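Local coordinates for protein putative nucleoside-diphosphate-sugar epimerase (Staphylococcus aureus subsp. aureus, PDB 3E48) that is of unknown function but, as a putative nucleoside-diphosphate-sugar epimerase with an NAD(P)H-binding Rossmann-type domain, probably binds a dinucleotide cofactor, at residues His15-Ala20 with Phe28-Arg33; Arg49-Phe54 with Val60-Gly65; Tyr91-Ser96 with Ser131-Thr136; Ala99-Ile104 with Arg126-Ser131; Ile177-Ile182 with Asn260-Leu265. One frame throughout, in Å; residues are numbered along the deposited sequence.

In the fold
Contacts 1, 2 and 4 set a helix against a strand or its continuation in one largely parallel sheet; contact 3 sets a helix against the turn leading into a strand, and contact 5 joins two helices. Contacts 1 and 4 are buried and lack cross-segment polar bonds, contact 4 purely apolar, contact 1 apolar but for the Thr17 hydroxyl, bonded to Gly13 O. Contacts 2 and 3 are partly buried: Arg49 bonds to two carbonyl oxygens, Lys94 merely ends near one. Contact 5, also partly buried, combines a glycine backbone, an aromatic ring and an arginine bridged to Asp268. Neighbouring strands link contacts 1 and 2; contacts 3 and 4 share Ser131; Gln19 and Ala178 link contacts 1 and 5.

Contact 1 (His15-Ala20 with Phe28-Arg33)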
# COMPACT_ATOMS: atom_id res chain seq x y z
N HIS B 15 25.31 -8.58 -4.51
CA HIS B 15 26.06 -7.70 -3.60
C HIS B 15 25.94 -8.22 -2.17
O HIS B 15 26.94 -8.39 -1.47
CB HIS B 15 25.51 -6.27 -3.65
CG HIS B 15 26.01 -5.48 -4.82
ND1 HIS B 15 27.25 -4.88 -4.83
CD2 HIS B 15 25.44 -5.21 -6.02
CE1 HIS B 15 27.43 -4.27 -5.99
NE2 HIS B 15 26.35 -4.45 -6.73
N ILE B 16 24.70 -8.47 -1.74
CA ILE B 16 24.45 -8.95 -0.39
C ILE B 16 25.13 -10.29 -0.11
O ILE B 16 25.70 -10.48 0.96
CB ILE B 16 22.94 -9.08 -0.11
CG1 ILE B 16 22.27 -7.72 -0.26
CG2 ILE B 16 22.72 -9.63 1.30
CD1 ILE B 16 20.75 -7.76 -0.11
N THR B 17 25.05 -11.21 -1.06
CA THR B 17 25.66 -12.52 -0.88
C THR B 17 27.18 -12.45 -0.80
O THR B 17 27.79 -13.08 0.07
CB THR B 17 25.27 -13.49 -2.01
OG1 THR B 17 23.85 -13.60 -2.10
CG2 THR B 17 25.86 -14.88 -1.74
N ASN B 18 27.81 -11.70 -1.70
CA ASN B 18 29.26 -11.58 -1.65
C ASN B 18 29.71 -10.91 -0.35
O ASN B 18 30.73 -11.28 0.23
CB ASN B 18 29.81 -10.82 -2.85
CG ASN B 18 29.74 -11.63 -4.14
OD1 ASN B 18 30.05 -12.82 -4.15
ND2 ASN B 18 29.34 -10.99 -5.23
N GLN B 19 28.95 -9.92 0.10
CA GLN B 19 29.30 -9.24 1.34
C GLN B 19 29.10 -10.18 2.53
O GLN B 19 29.87 -10.15 3.48
CB GLN B 19 28.48 -7.95 1.51
CG GLN B 19 28.96 -6.80 0.63
CD GLN B 19 28.20 -5.49 0.87
OE1 GLN B 19 27.76 -5.23 1.99
NE2 GLN B 19 28.08 -4.67 -0.17
N ALA B 20 28.08 -11.04 2.47
CA ALA B 20 27.84 -11.98 3.56
C ALA B 20 29.00 -12.97 3.62
O ALA B 20 29.43 -13.38 4.70
CB ALA B 20 26.53 -12.72 3.34
N PHE B 28 24.27 -19.37 6.24
CA PHE B 28 23.71 -18.57 5.16
C PHE B 28 23.23 -19.42 3.99
O PHE B 28 24.00 -20.19 3.40
CB PHE B 28 24.75 -17.55 4.68
CG PHE B 28 24.16 -16.34 4.03
CD1 PHE B 28 23.93 -16.30 2.66
CD2 PHE B 28 23.84 -15.22 4.79
CE1 PHE B 28 23.39 -15.17 2.05
CE2 PHE B 28 23.30 -14.08 4.20
CZ PHE B 28 23.07 -14.06 2.82
N HIS B 29 21.95 -19.28 3.66
CA HIS B 29 21.35 -20.03 2.57
C HIS B 29 20.80 -19.06 1.55
O HIS B 29 20.49 -17.91 1.88
CB HIS B 29 20.18 -20.87 3.08
CG HIS B 29 20.53 -21.79 4.21
ND1 HIS B 29 20.90 -21.34 5.46
CD2 HIS B 29 20.53 -23.15 4.28
CE1 HIS B 29 21.12 -22.37 6.25
NE2 HIS B 29 20.91 -23.48 5.56
N ILE B 30 20.68 -19.51 0.31
CA ILE B 30 20.12 -18.66 -0.74
C ILE B 30 19.03 -19.43 -1.46
O ILE B 30 19.09 -20.66 -1.59
CB ILE B 30 21.19 -18.20 -1.76
CG1 ILE B 30 21.76 -19.40 -2.52
CG2 ILE B 30 22.28 -17.41 -1.05
CD1 ILE B 30 22.75 -19.01 -3.60
N GLY B 31 18.02 -18.70 -1.92
CA GLY B 31 16.92 -19.30 -2.65
C GLY B 31 16.85 -18.67 -4.02
O GLY B 31 16.55 -17.49 -4.15
N VAL B 32 17.14 -19.46 -5.05
CA VAL B 32 17.15 -18.97 -6.43
C VAL B 32 16.29 -19.80 -7.37
O VAL B 32 16.04 -20.98 -7.14
CB VAL B 32 18.58 -18.97 -6.98
CG1 VAL B 32 19.43 -17.97 -6.21
CG2 VAL B 32 19.18 -20.36 -6.88
N ARG B 33 15.85 -19.17 -8.46
CA ARG B 33 15.02 -19.86 -9.44
C ARG B 33 15.86 -20.79 -10.31
O ARG B 33 15.42 -21.89 -10.66
CB ARG B 33 14.28 -18.84 -10.32
CG ARG B 33 15.19 -17.84 -11.00
CD ARG B 33 14.41 -16.74 -11.72
NE ARG B 33 13.55 -17.27 -12.78
CZ ARG B 33 12.29 -17.66 -12.60
NH1 ARG B 33 11.59 -18.12 -13.63
NH2 ARG B 33 11.72 -17.57 -11.41
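One face of the Phe28 ring is covered by the methyl of Ala20, which sits 3.6 Å above the ring plane and is shifted toward the rim on the CE2 side. Ala20 CB lies 3.8 Å from the ring centroid and 20° off the ring normal, a CH-pi contact; its nearest ring atom is Phe28 CE2 at 3.6 Å. Thr17 OG1 approaches the same ring more loosely and obliquely, 4.5 Å from Phe28 CE1. The phenyl reaches the helix because Phe28 CG stands anti to the backbone N (chi1 -156°), beside the carbonyl carbon. Helix 11-22 here runs nearly antiparallel to strand 28-32, at 162°, as the returning helix of the beta-alpha-beta unit formed by strand 3-6, helix 11-22 and strand 28-32, the first such unit of the Rossmann-type fold. One turn back from Ala20, Thr17 lies alongside Ile30, the next inward-pointing residue of the strand, with Thr17 OG1 4.3 Å from Ile30 CG2. That hydroxyl is bonded to Gly13 O within its own helix, so its polar need is met although it borders apolar groups. Leu5 of strand 3-6 packs against Ile16, Thr17 and Phe28, closing the layer beneath the helix. On the far side of the helix, His15 and Gln19 pack against helix 174-186.

Contact 2 (Arg49-Phe54 with Val60-Gly65); sequences RQLDYF and VEAFKG
Arg49 NH1 holds two backbone oxygens at the end of helix 56-63, donating to Ala62 O at 2.8 Å and to Lys64 O at 2.9 Å. Both oxygens lie near the guanidinium plane, at its edge. The bond to Lys64 O is the straighter, 162° at the hydrogen, and lies in that carbonyl's plane; the one to Ala62 O is bent to 144°, its donor well above the carbonyl plane. The Arg49 chain, extended from CG to NE, carries the group from strand 47-50 past the Ala62 carbonyl to the end of the helix. Deeper in, Leu51 CD1 touches Ala62 CB at 4.1 Å, where the strand's continuation lies against the helix in the Rossmann-type domain. Just beyond the helix, Lys64 NZ turns back to a salt bridge with Glu61 OE2. A cation bonded to carbonyls at a helix C-terminus should also interact favourably with the negative end of the helix dipole.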
# COMPACT_ATOMS: atom_id res chain seq x y z
N ARG B 49 19.24 -23.45 -2.47
CA ARG B 49 17.95 -24.11 -2.62
C ARG B 49 17.25 -23.46 -3.81
O ARG B 49 17.44 -22.27 -4.07
CB ARG B 49 17.11 -23.95 -1.36
CG ARG B 49 17.66 -24.72 -0.16
CD ARG B 49 16.78 -24.57 1.07
NE ARG B 49 17.25 -25.44 2.15
CZ ARG B 49 16.71 -25.47 3.36
NH1 ARG B 49 15.69 -24.68 3.66
NH2 ARG B 49 17.20 -26.30 4.28
N GLN B 50 16.46 -24.24 -4.53
CA GLN B 50 15.73 -23.73 -5.69
C GLN B 50 14.39 -23.22 -5.19
O GLN B 50 13.74 -23.86 -4.36
CB GLN B 50 15.53 -24.83 -6.74
CG GLN B 50 15.10 -24.29 -8.11
CD GLN B 50 15.25 -25.32 -9.22
OE1 GLN B 50 16.30 -25.95 -9.36
NE2 GLN B 50 14.20 -25.49 -10.02
N LEU B 51 13.97 -22.07 -5.71
CA LEU B 51 12.72 -21.45 -5.30
C LEU B 51 12.02 -20.71 -6.44
O LEU B 51 12.68 -20.14 -7.32
CB LEU B 51 13.00 -20.48 -4.15
CG LEU B 51 11.93 -19.47 -3.74
CD1 LEU B 51 10.73 -20.20 -3.17
CD2 LEU B 51 12.52 -18.52 -2.70
N ASP B 52 10.70 -20.74 -6.43
CA ASP B 52 9.87 -20.05 -7.41
C ASP B 52 8.90 -19.21 -6.59
O ASP B 52 8.01 -19.75 -5.93
CB ASP B 52 9.10 -21.07 -8.27
CG ASP B 52 8.09 -20.42 -9.21
OD1 ASP B 52 7.38 -21.17 -9.91
OD2 ASP B 52 8.00 -19.18 -9.26
N TYR B 53 9.08 -17.89 -6.61
CA TYR B 53 8.23 -16.98 -5.86
C TYR B 53 6.74 -17.17 -6.07
O TYR B 53 5.94 -16.93 -5.16
CB TYR B 53 8.53 -15.52 -6.22
CG TYR B 53 9.76 -14.92 -5.59
CD1 TYR B 53 10.02 -13.56 -5.75
CD2 TYR B 53 10.66 -15.68 -4.85
CE1 TYR B 53 11.14 -12.97 -5.19
CE2 TYR B 53 11.80 -15.10 -4.28
CZ TYR B 53 12.03 -13.74 -4.46
OH TYR B 53 13.13 -13.13 -3.90
N PHE B 54 6.36 -17.60 -7.27
CA PHE B 54 4.95 -17.75 -7.59
C PHE B 54 4.40 -19.15 -7.45
O PHE B 54 3.36 -19.49 -8.02
CB PHE B 54 4.70 -17.17 -8.98
CG PHE B 54 5.00 -15.71 -9.06
CD1 PHE B 54 4.07 -14.77 -8.63
CD2 PHE B 54 6.25 -15.26 -9.50
CE1 PHE B 54 4.37 -13.41 -8.64
CE2 PHE B 54 6.56 -13.91 -9.51
CZ PHE B 54 5.62 -12.98 -9.08
N VAL B 60 7.27 -22.67 0.60
CA VAL B 60 7.14 -23.43 1.84
C VAL B 60 8.33 -24.37 2.02
O VAL B 60 8.95 -24.42 3.09
CB VAL B 60 5.84 -24.28 1.85
CG1 VAL B 60 5.84 -25.21 3.06
CG2 VAL B 60 4.63 -23.37 1.90
N GLU B 61 8.66 -25.12 0.96
CA GLU B 61 9.78 -26.05 1.02
C GLU B 61 11.10 -25.35 1.30
O GLU B 61 11.88 -25.79 2.14
CB GLU B 61 9.88 -26.84 -0.29
CG GLU B 61 8.74 -27.83 -0.51
CD GLU B 61 8.63 -28.84 0.62
OE1 GLU B 61 9.67 -29.41 1.01
OE2 GLU B 61 7.49 -29.06 1.10
N ALA B 62 11.36 -24.27 0.58
CA ALA B 62 12.60 -23.52 0.74
C ALA B 62 12.79 -22.93 2.13
O ALA B 62 13.92 -22.77 2.59
CB ALA B 62 12.67 -22.41 -0.30
N PHE B 63 11.69 -22.62 2.80
CA PHE B 63 11.74 -22.01 4.13
C PHE B 63 11.84 -23.01 5.29
O PHE B 63 12.05 -22.60 6.43
CB PHE B 63 10.50 -21.12 4.36
CG PHE B 63 10.52 -19.81 3.58
CD1 PHE B 63 11.52 -19.53 2.65
CD2 PHE B 63 9.52 -18.87 3.79
CE1 PHE B 63 11.51 -18.32 1.94
CE2 PHE B 63 9.50 -17.67 3.09
CZ PHE B 63 10.50 -17.39 2.16
N LYS B 64 11.70 -24.30 5.00
CA LYS B 64 11.81 -25.30 6.06
C LYS B 64 13.18 -25.19 6.73
O LYS B 64 14.21 -25.17 6.06
CB LYS B 64 11.62 -26.71 5.50
CG LYS B 64 10.19 -27.02 5.08
CD LYS B 64 10.06 -28.42 4.51
CE LYS B 64 8.61 -28.75 4.22
NZ LYS B 64 8.45 -30.11 3.63
N GLY B 65 13.18 -25.11 8.06
CA GLY B 65 14.44 -25.01 8.78
C GLY B 65 15.08 -23.63 8.83
O GLY B 65 16.13 -23.46 9.46

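Contact 3 (Tyr91-Ser96 with Ser131-Thr136)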
# COMPACT_ATOMS: atom_id res chain seq x y z
N TYR B 91 2.72 -16.79 3.81
CA TYR B 91 2.17 -18.13 3.98
C TYR B 91 3.25 -19.15 4.30
O TYR B 91 3.10 -19.96 5.22
CB TYR B 91 1.43 -18.57 2.71
CG TYR B 91 0.83 -19.95 2.81
CD1 TYR B 91 1.61 -21.09 2.58
CD2 TYR B 91 -0.51 -20.13 3.14
CE1 TYR B 91 1.07 -22.36 2.68
CE2 TYR B 91 -1.06 -21.40 3.24
CZ TYR B 91 -0.27 -22.51 3.01
OH TYR B 91 -0.81 -23.77 3.08
N ALA B 92 4.34 -19.10 3.54
CA ALA B 92 5.44 -20.04 3.74
C ALA B 92 6.17 -19.78 5.06
O ALA B 92 6.61 -20.73 5.71
CB ALA B 92 6.42 -19.95 2.58
N ALA B 93 6.31 -18.52 5.44
CA ALA B 93 6.99 -18.21 6.69
C ALA B 93 6.21 -18.83 7.85
O ALA B 93 6.80 -19.39 8.77
CB ALA B 93 7.10 -16.69 6.88
N LYS B 94 4.88 -18.75 7.80
CA LYS B 94 4.06 -19.31 8.87
C LYS B 94 4.09 -20.84 8.86
O LYS B 94 4.28 -21.47 9.89
CB LYS B 94 2.61 -18.84 8.74
CG LYS B 94 2.41 -17.37 9.08
CD LYS B 94 0.94 -17.01 9.04
CE LYS B 94 0.70 -15.60 9.55
NZ LYS B 94 -0.75 -15.27 9.53
N GLN B 95 3.89 -21.41 7.68
CA GLN B 95 3.86 -22.86 7.50
C GLN B 95 5.15 -23.53 7.95
O GLN B 95 5.13 -24.53 8.66
CB GLN B 95 3.61 -23.17 6.02
CG GLN B 95 3.05 -24.56 5.73
CD GLN B 95 1.62 -24.73 6.21
OE1 GLN B 95 0.79 -23.83 6.05
NE2 GLN B 95 1.32 -25.89 6.79
N SER B 96 6.28 -22.96 7.54
CA SER B 96 7.57 -23.55 7.87
C SER B 96 8.26 -23.03 9.13
O SER B 96 9.38 -23.45 9.44
CB SER B 96 8.48 -23.44 6.65
OG SER B 96 7.93 -24.21 5.58
N SER B 131 0.32 -10.11 9.38
CA SER B 131 0.77 -11.49 9.55
C SER B 131 1.09 -11.94 10.98
O SER B 131 0.96 -13.12 11.30
CB SER B 131 2.01 -11.74 8.69
OG SER B 131 3.13 -11.09 9.25
N GLY B 132 1.54 -11.01 11.81
CA GLY B 132 1.88 -11.37 13.18
C GLY B 132 3.30 -11.91 13.28
O GLY B 132 3.76 -12.27 14.36
N ILE B 133 4.00 -11.96 12.15
CA ILE B 133 5.37 -12.43 12.11
C ILE B 133 6.29 -11.24 12.35
O ILE B 133 6.03 -10.14 11.85
CB ILE B 133 5.69 -13.04 10.73
CG1 ILE B 133 4.65 -14.12 10.41
CG2 ILE B 133 7.10 -13.60 10.70
CD1 ILE B 133 4.77 -14.68 9.01
N ASP B 134 7.34 -11.43 13.14
CA ASP B 134 8.28 -10.35 13.41
C ASP B 134 8.94 -9.97 12.08
O ASP B 134 9.28 -10.85 11.29
CB ASP B 134 9.37 -10.78 14.40
CG ASP B 134 8.84 -11.02 15.81
OD1 ASP B 134 7.79 -10.45 16.16
OD2 ASP B 134 9.51 -11.76 16.57
N TYR B 135 9.10 -8.68 11.82
CA TYR B 135 9.73 -8.28 10.58
C TYR B 135 10.44 -6.93 10.67
O TYR B 135 10.18 -6.13 11.57
CB TYR B 135 8.70 -8.25 9.43
CG TYR B 135 7.68 -7.13 9.53
CD1 TYR B 135 6.61 -7.21 10.43
CD2 TYR B 135 7.78 -5.99 8.74
CE1 TYR B 135 5.69 -6.17 10.54
CE2 TYR B 135 6.87 -4.95 8.84
CZ TYR B 135 5.82 -5.05 9.74
OH TYR B 135 4.93 -4.00 9.85
N THR B 136 11.34 -6.72 9.71
CA THR B 136 12.12 -5.49 9.61
C THR B 136 11.89 -5.03 8.18
O THR B 136 12.19 -5.75 7.24
CB THR B 136 13.62 -5.78 9.83
OG1 THR B 136 13.80 -6.38 11.13
CG2 THR B 136 14.44 -4.50 9.77
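The helix-to-strand turn of the beta-alpha-beta unit made by strand 100-106, helix 118-131 and strand 134-143 is an ST turn at Ser131, and helix 84-96 packs against it. Ile133 of that turn is wedged against the helix: its CD1 touches two consecutive residues, Ala93 CB at 3.7 Å and Lys94 CG at 3.6 Å. With CG1 beside the backbone N (chi1 -54°) and the chain then extended, Ile133 delivers this terminal methyl to the helix surface, crossing the Lys94 side chain obliquely. Lys94 runs on, extended beyond CG, until its CE lies 3.0 Å from Ser131 O; the ammonium NZ is 3.3 Å from that same oxygen. Within the turn, Ser131 OG accepts from Ile133 N at 3.2 Å, with an angle of 165° at the hydrogen, and is itself bonded to Leu128 O. Gly132, between them, takes a positive phi of 85° as the chain leaves the helix. Ala93 also packs on Ile101 of strand 100-106, which continues the apolar layer inward. The lysine thus serves two ends: its aliphatic part helps cover Ile133, while its positive end, near the Ser131 carbonyl, may add a weak electrostatic attraction.

Contact 4 (Ala99-Ile104 with Arg126-Ser131); sequences AHIIFI and RLLSTS
Leu128 spreads its two methyls over strand 100-106, CD1 on Phe103 and CD2 on Ile101, two residues whose side chains point to the same side of the sheet. Strand 100-106, helix 118-131 and strand 134-143 form a beta-alpha-beta unit of the Rossmann-type domain, and this leucine fastens the helix to the first of its strands. The closer touch is Leu128 CD1 to Phe103 CB, 3.7 Å; the same methyl lies 3.9 Å from Phe103 CG and approaches the ring obliquely near its root. From there the ring reaches on past Leu128 toward Tyr120 and Ala124 of the same helix. Leu128 CD2 meets the end of Ile101, with CD1 of the isoleucine 4.0 Å away. All three residues are buried and the contact is purely apolar. The helix's other flank faces the second subunit, where Arg126 NE is bonded to Asp109 O of that subunit. Near the helix end, hydroxyls fold back on the preceding turn: Thr130 OG1 donates to Leu127 O at 2.9 Å, from the same face of that carbonyl plane as Ser131 N.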
# COMPACT_ATOMS: atom_id res chain seq x y z
N ALA B 99 10.87 -17.28 11.88
CA ALA B 99 10.64 -16.34 12.96
C ALA B 99 10.78 -14.86 12.63
O ALA B 99 10.24 -14.01 13.34
CB ALA B 99 11.55 -16.67 14.14
N HIS B 100 11.51 -14.55 11.57
CA HIS B 100 11.70 -13.15 11.22
C HIS B 100 11.88 -12.95 9.74
O HIS B 100 12.52 -13.76 9.06
CB HIS B 100 12.91 -12.60 11.99
CG HIS B 100 12.93 -11.10 12.07
ND1 HIS B 100 13.41 -10.31 11.05
CD2 HIS B 100 12.48 -10.26 13.03
CE1 HIS B 100 13.25 -9.04 11.38
NE2 HIS B 100 12.69 -8.98 12.57
N ILE B 101 11.33 -11.85 9.22
CA ILE B 101 11.44 -11.53 7.81
C ILE B 101 12.02 -10.13 7.64
O ILE B 101 11.55 -9.18 8.26
CB ILE B 101 10.05 -11.55 7.11
CG1 ILE B 101 9.50 -12.98 7.05
CG2 ILE B 101 10.18 -10.96 5.70
CD1 ILE B 101 8.05 -13.06 6.59
N ILE B 102 13.07 -10.02 6.84
CA ILE B 102 13.67 -8.73 6.54
C ILE B 102 13.22 -8.49 5.10
O ILE B 102 13.63 -9.21 4.20
CB ILE B 102 15.21 -8.77 6.63
CG1 ILE B 102 15.63 -9.11 8.07
CG2 ILE B 102 15.79 -7.42 6.21
CD1 ILE B 102 17.13 -9.28 8.28
N PHE B 103 12.35 -7.51 4.91
CA PHE B 103 11.81 -7.21 3.58
C PHE B 103 12.48 -6.00 2.95
O PHE B 103 12.52 -4.93 3.55
CB PHE B 103 10.30 -6.97 3.68
CG PHE B 103 9.60 -6.89 2.35
CD1 PHE B 103 8.94 -8.00 1.83
CD2 PHE B 103 9.59 -5.71 1.63
CE1 PHE B 103 8.28 -7.93 0.60
CE2 PHE B 103 8.94 -5.63 0.39
CZ PHE B 103 8.28 -6.74 -0.12
N ILE B 104 13.01 -6.17 1.75
CA ILE B 104 13.69 -5.08 1.04
C ILE B 104 12.72 -4.38 0.08
O ILE B 104 12.51 -4.85 -1.04
CB ILE B 104 14.88 -5.60 0.23
CG1 ILE B 104 15.82 -6.41 1.13
CG2 ILE B 104 15.62 -4.42 -0.41
CD1 ILE B 104 16.39 -5.64 2.30
N ARG B 126 1.87 -3.58 4.68
CA ARG B 126 0.68 -3.86 5.47
C ARG B 126 0.45 -5.36 5.68
O ARG B 126 0.09 -5.78 6.78
CB ARG B 126 -0.54 -3.20 4.80
CG ARG B 126 -0.38 -1.69 4.79
CD ARG B 126 -1.32 -0.97 3.84
NE ARG B 126 -1.23 0.47 4.06
CZ ARG B 126 -0.19 1.22 3.72
NH1 ARG B 126 0.88 0.68 3.13
NH2 ARG B 126 -0.19 2.52 4.01
N LEU B 127 0.68 -6.17 4.65
CA LEU B 127 0.48 -7.61 4.81
C LEU B 127 1.42 -8.14 5.90
O LEU B 127 1.03 -8.98 6.71
CB LEU B 127 0.74 -8.36 3.50
CG LEU B 127 0.29 -9.83 3.49
CD1 LEU B 127 -1.24 -9.90 3.59
CD2 LEU B 127 0.77 -10.51 2.22
N LEU B 128 2.66 -7.65 5.92
CA LEU B 128 3.60 -8.09 6.94
C LEU B 128 3.05 -7.71 8.31
O LEU B 128 3.11 -8.50 9.26
CB LEU B 128 4.98 -7.47 6.72
CG LEU B 128 5.71 -8.12 5.55
CD1 LEU B 128 6.85 -7.23 5.08
CD2 LEU B 128 6.24 -9.49 5.98
N SER B 129 2.51 -6.50 8.42
CA SER B 129 1.94 -6.04 9.68
C SER B 129 0.78 -6.95 10.13
O SER B 129 0.69 -7.28 11.31
CB SER B 129 1.44 -4.60 9.53
OG SER B 129 0.91 -4.12 10.75
N THR B 130 -0.07 -7.37 9.20
CA THR B 130 -1.21 -8.22 9.56
C THR B 130 -0.84 -9.67 9.87
O THR B 130 -1.60 -10.37 10.54
CB THR B 130 -2.27 -8.29 8.44
OG1 THR B 130 -1.78 -9.10 7.37
CG2 THR B 130 -2.62 -6.91 7.92
N SER B 131 0.32 -10.11 9.38
CA SER B 131 0.77 -11.49 9.55
C SER B 131 1.09 -11.94 10.98
O SER B 131 0.96 -13.12 11.30
CB SER B 131 2.01 -11.74 8.69
OG SER B 131 3.13 -11.09 9.25

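Contact 5 (Ile177-Ile182 with Asn260-Leu265); sequences IARGVI and NDFKQL
Gly180 and Phe262, both buried, mark the tightly packed part of this contact: their CA atoms come within 5.9 Å, and the aromatic side chain comes in beside a helix surface that is bare backbone at the glycine. Phe262 CE1 lies 4.5 Å from Gly180 N, obliquely to the ring, and a turn further along Leu265 CD1 stands 4.3 Å from Gly180 O. A chi1 of 180°, with CG opposite the backbone N, swings the Phe262 ring from the flank of its helix toward helix 174-186. Leu265 is backed by Tyr195 and Leu197 of strand 194-203. Arg179, partly exposed, lies at the more solvent-accessible margin, yet the nearest atoms of the two segments meet there. Its chain bends at chi3 (66°) and sets the guanidinium beside the outer end of the phenyl, NH1 4.0 Å from Phe262 CZ. The two planes are perpendicular: CZ lies over one face of the guanidinium, while NH1 sits at the ring's edge. Asp268 forms a salt bridge with Arg179 NH2, holding the charged end in place. The short segments cross at 53°, their axes 9.5 Å apart, a helix-helix packing in which a glycine backbone meets large apolar side chains, joining helix 174-186 of the Rossmann-type domain to helix 261-266.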
# COMPACT_ATOMS: atom_id res chain seq x y z
N ILE B 177 23.40 -0.19 -0.31
CA ILE B 177 22.16 -0.79 0.17
C ILE B 177 22.55 -2.11 0.81
O ILE B 177 22.12 -2.43 1.92
CB ILE B 177 21.17 -1.04 -0.98
CG1 ILE B 177 20.62 0.29 -1.48
CG2 ILE B 177 20.04 -1.96 -0.50
CD1 ILE B 177 19.83 0.19 -2.75
N ALA B 178 23.39 -2.87 0.11
CA ALA B 178 23.83 -4.16 0.63
C ALA B 178 24.57 -4.01 1.95
O ALA B 178 24.39 -4.82 2.85
CB ALA B 178 24.72 -4.86 -0.40
N ARG B 179 25.39 -2.97 2.09
CA ARG B 179 26.11 -2.79 3.36
C ARG B 179 25.13 -2.56 4.50
O ARG B 179 25.32 -3.07 5.61
CB ARG B 179 27.10 -1.62 3.26
CG ARG B 179 28.24 -1.86 2.27
CD ARG B 179 29.07 -0.60 2.10
NE ARG B 179 29.79 -0.24 3.32
CZ ARG B 179 30.37 0.94 3.53
NH1 ARG B 179 30.32 1.88 2.60
NH2 ARG B 179 31.01 1.17 4.67
N GLY B 180 24.08 -1.78 4.24
CA GLY B 180 23.09 -1.52 5.26
C GLY B 180 22.33 -2.78 5.63
O GLY B 180 22.07 -3.04 6.81
N VAL B 181 21.97 -3.58 4.63
CA VAL B 181 21.24 -4.82 4.87
C VAL B 181 22.10 -5.80 5.67
O VAL B 181 21.61 -6.44 6.60
CB VAL B 181 20.79 -5.46 3.53
CG1 VAL B 181 20.19 -6.83 3.77
CG2 VAL B 181 19.76 -4.56 2.85
N ILE B 182 23.38 -5.90 5.32
CA ILE B 182 24.32 -6.78 6.01
C ILE B 182 24.45 -6.35 7.47
O ILE B 182 24.46 -7.19 8.38
CB ILE B 182 25.71 -6.75 5.34
CG1 ILE B 182 25.67 -7.48 3.99
CG2 ILE B 182 26.77 -7.35 6.27
CD1 ILE B 182 25.41 -8.98 4.09
N ASN B 260 19.11 9.07 8.43
CA ASN B 260 20.48 8.88 8.88
C ASN B 260 20.72 7.40 9.16
O ASN B 260 21.75 7.04 9.73
CB ASN B 260 20.75 9.68 10.15
CG ASN B 260 20.62 11.17 9.94
OD1 ASN B 260 21.20 11.73 9.01
ND2 ASN B 260 19.88 11.82 10.82
N ASP B 261 19.78 6.55 8.76
CA ASP B 261 19.90 5.12 9.01
C ASP B 261 21.17 4.47 8.46
O ASP B 261 21.77 3.64 9.12
CB ASP B 261 18.68 4.36 8.45
CG ASP B 261 17.38 4.71 9.17
OD1 ASP B 261 17.39 4.93 10.40
OD2 ASP B 261 16.33 4.75 8.49
N PHE B 262 21.58 4.84 7.25
CA PHE B 262 22.79 4.25 6.68
C PHE B 262 23.99 4.52 7.57
O PHE B 262 24.74 3.61 7.92
CB PHE B 262 23.06 4.80 5.28
CG PHE B 262 24.29 4.22 4.64
CD1 PHE B 262 24.26 2.96 4.05
CD2 PHE B 262 25.49 4.92 4.66
CE1 PHE B 262 25.41 2.41 3.48
CE2 PHE B 262 26.65 4.38 4.09
CZ PHE B 262 26.60 3.12 3.50
N LYS B 263 24.18 5.79 7.93
CA LYS B 263 25.31 6.18 8.77
C LYS B 263 25.24 5.52 10.15
O LYS B 263 26.26 5.09 10.68
CB LYS B 263 25.34 7.70 8.92
CG LYS B 263 26.64 8.25 9.52
CD LYS B 263 26.66 8.16 11.03
CE LYS B 263 25.62 9.09 11.65
NZ LYS B 263 25.61 8.99 13.14
N GLN B 264 24.05 5.42 10.72
CA GLN B 264 23.91 4.81 12.04
C GLN B 264 24.13 3.30 11.99
O GLN B 264 24.60 2.70 12.95
CB GLN B 264 22.54 5.12 12.63
CG GLN B 264 22.26 6.62 12.75
CD GLN B 264 20.96 6.93 13.46
OE1 GLN B 264 19.94 6.27 13.24
NE2 GLN B 264 20.98 7.95 14.31
N LEU B 265 23.79 2.69 10.86
CA LEU B 265 23.94 1.24 10.70
C LEU B 265 25.34 0.81 10.27
O LEU B 265 25.91 -0.13 10.83
CB LEU B 265 22.92 0.71 9.69
CG LEU B 265 21.46 0.70 10.15
CD1 LEU B 265 20.55 0.39 8.97
CD2 LEU B 265 21.29 -0.34 11.26